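Local coordinates for protein proteasome chaperone 4 (Saccharomyces cerevisiae, PDB 2Z5B) that pairs with its partner Irc25 as a heterodimeric chaperone that binds proteasome precursors and helps the alpha ring of the 20S proteasome form, at residues H102-I107 / C115-S120. Numbering follows the deposited sequence.
Sequences HMATII and CYVTWS
V117 sets its CG2 methyl against the backbone of helix 94-111 at A104, where it lies 3.6 Å from A104 CA and just as near to A104 N. The small A104 side chain probably helps to allow this approach; its CB is 3.8 Å from V117 CG2. The other branch, CG1, is turned anti to the valine's backbone N (chi1 166°) and lies 3.9 Å from both CB and CG of M103; the two side chains cross at about a right angle, and M103 CG also comes to 3.7 Å from V117 CG2. The M103 chain is bent at chi2 and chi3, and M103 also packs on L138 and C141 of helix 134-149. One helical turn on, I107 meets C115: its CG2 touches C115 SG at 3.6 Å, while its CD1 approaches V117 CG2 more loosely, at 4.2 Å. Swapping V117 for an alanine would remove both methyls and would probably open a gap beside A104 and take from M103 CB and CG their contact with this strand. The side chains that do not touch the strand are nearer solvent: T105 points away from it, and T105, H102 and I106 are partly exposed, though H102 bonds through ND1 to H134. Helix and strand run nearly antiparallel, at 155°, and C115 and V117 bond by their backbones to strand 58-67. Everything that touches here is buried and essentially apolar, so these two segments are probably held together by close fit and exclusion of water rather than by directed bonds.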
loop_
_atom_site.group_PDB
_atom_site.type_symbol
_atom_site.label_atom_id
_atom_site.label_comp_id
_atom_site.label_asym_id
_atom_site.label_seq_id
_atom_site.Cartn_x
_atom_site.Cartn_y
_atom_site.Cartn_z
ATOM N N HIS A 102 -0.605 -8.090 15.184
ATOM C CA HIS A 102 -1.873 -8.655 15.649
ATOM C C HIS A 102 -3.015 -8.368 14.699
ATOM O O HIS A 102 -3.802 -9.265 14.391
ATOM C CB HIS A 102 -2.240 -8.140 17.039
ATOM C CG HIS A 102 -1.424 -8.746 18.139
ATOM N ND1 HIS A 102 -1.085 -8.054 19.277
ATOM C CD2 HIS A 102 -0.870 -9.977 18.266
ATOM C CE1 HIS A 102 -0.350 -8.824 20.062
ATOM N NE2 HIS A 102 -0.207 -9.999 19.473
ATOM N N MET A 103 -3.108 -7.114 14.250
ATOM C CA MET A 103 -4.158 -6.724 13.312
ATOM C C MET A 103 -4.147 -7.570 12.059
ATOM O O MET A 103 -5.155 -8.165 11.709
ATOM C CB MET A 103 -4.061 -5.237 12.955
ATOM C CG MET A 103 -5.275 -4.705 12.206
ATOM S SD MET A 103 -6.767 -4.677 13.212
ATOM C CE MET A 103 -6.435 -3.224 14.205
ATOM N N ALA A 104 -3.007 -7.640 11.388
ATOM C CA ALA A 104 -2.914 -8.381 10.142
ATOM C C ALA A 104 -3.188 -9.861 10.380
ATOM O O ALA A 104 -3.941 -10.460 9.636
ATOM C CB ALA A 104 -1.557 -8.178 9.502
ATOM N N THR A 105 -2.568 -10.427 11.413
ATOM C CA THR A 105 -2.680 -11.861 11.694
ATOM C C THR A 105 -4.101 -12.255 12.074
ATOM O O THR A 105 -4.628 -13.240 11.565
ATOM C CB THR A 105 -1.682 -12.308 12.799
ATOM O OG1 THR A 105 -0.359 -11.878 12.444
ATOM C CG2 THR A 105 -1.630 -13.845 12.884
ATOM N N ILE A 106 -4.727 -11.482 12.954
ATOM C CA ILE A 106 -6.097 -11.779 13.366
ATOM C C ILE A 106 -7.106 -11.581 12.211
ATOM O O ILE A 106 -8.031 -12.395 12.034
ATOM C CB ILE A 106 -6.517 -10.991 14.636
ATOM C CG1 ILE A 106 -5.705 -11.473 15.844
ATOM C CG2 ILE A 106 -8.004 -11.215 14.947
ATOM C CD1 ILE A 106 -5.442 -10.395 16.887
ATOM N N ILE A 107 -6.924 -10.526 11.419
ATOM C CA ILE A 107 -7.795 -10.318 10.258
ATOM C C ILE A 107 -7.675 -11.485 9.279
ATOM O O ILE A 107 -8.686 -12.020 8.825
ATOM C CB ILE A 107 -7.538 -8.972 9.544
ATOM C CG1 ILE A 107 -7.911 -7.803 10.458
ATOM C CG2 ILE A 107 -8.342 -8.887 8.243
ATOM C CD1 ILE A 107 -7.448 -6.450 9.956
ATOM N N CYS A 115 -3.882 -10.300 4.148
ATOM C CA CYS A 115 -4.177 -8.996 4.737
ATOM C C CYS A 115 -2.908 -8.164 4.787
ATOM O O CYS A 115 -1.850 -8.672 5.180
ATOM C CB CYS A 115 -4.713 -9.152 6.184
ATOM S SG CYS A 115 -5.288 -7.594 6.948
ATOM N N TYR A 116 -3.036 -6.897 4.397
ATOM C CA TYR A 116 -1.998 -5.908 4.516
ATOM C C TYR A 116 -2.522 -4.889 5.517
ATOM O O TYR A 116 -3.642 -4.388 5.372
ATOM C CB TYR A 116 -1.747 -5.200 3.183
ATOM C CG TYR A 116 -1.177 -6.079 2.093
ATOM C CD1 TYR A 116 -1.995 -6.960 1.376
ATOM C CD2 TYR A 116 0.173 -6.003 1.756
ATOM C CE1 TYR A 116 -1.477 -7.753 0.366
ATOM C CE2 TYR A 116 0.696 -6.786 0.731
ATOM C CZ TYR A 116 -0.140 -7.658 0.057
ATOM O OH TYR A 116 0.356 -8.454 -0.939
ATOM N N VAL A 117 -1.718 -4.576 6.528
ATOM C CA VAL A 117 -2.143 -3.588 7.522
ATOM C C VAL A 117 -1.130 -2.457 7.645
ATOM O O VAL A 117 0.057 -2.689 7.808
ATOM C CB VAL A 117 -2.355 -4.244 8.914
ATOM C CG1 VAL A 117 -2.447 -3.211 10.003
ATOM C CG2 VAL A 117 -3.623 -5.051 8.918
ATOM N N THR A 118 -1.613 -1.226 7.574
ATOM C CA THR A 118 -0.789 -0.083 7.891
ATOM C C THR A 118 -1.224 0.518 9.211
ATOM O O THR A 118 -2.410 0.790 9.382
ATOM C CB THR A 118 -0.975 1.029 6.824
ATOM O OG1 THR A 118 -0.500 0.551 5.555
ATOM C CG2 THR A 118 -0.209 2.267 7.213
ATOM N N TRP A 119 -0.265 0.795 10.102
ATOM C CA TRP A 119 -0.549 1.627 11.258
ATOM C C TRP A 119 -0.092 3.058 10.949
ATOM O O TRP A 119 1.075 3.302 10.653
ATOM C CB TRP A 119 0.025 1.101 12.600
ATOM C CG TRP A 119 -0.405 2.066 13.708
ATOM C CD1 TRP A 119 0.294 3.140 14.151
ATOM C CD2 TRP A 119 -1.669 2.092 14.401
ATOM N NE1 TRP A 119 -0.439 3.824 15.098
ATOM C CE2 TRP A 119 -1.649 3.200 15.266
ATOM C CE3 TRP A 119 -2.816 1.276 14.371
ATOM C CZ2 TRP A 119 -2.721 3.509 16.125
ATOM C CZ3 TRP A 119 -3.881 1.583 15.215
ATOM C CH2 TRP A 119 -3.830 2.685 16.078
ATOM N N SER A 120 -1.060 3.963 10.953
ATOM C CA SER A 120 -0.872 5.374 10.651
ATOM C C SER A 120 -0.782 6.134 11.969
ATOM O O SER A 120 -1.715 6.097 12.763
ATOM C CB SER A 120 -2.076 5.887 9.830
ATOM O OG SER A 120 -2.077 7.311 9.762
#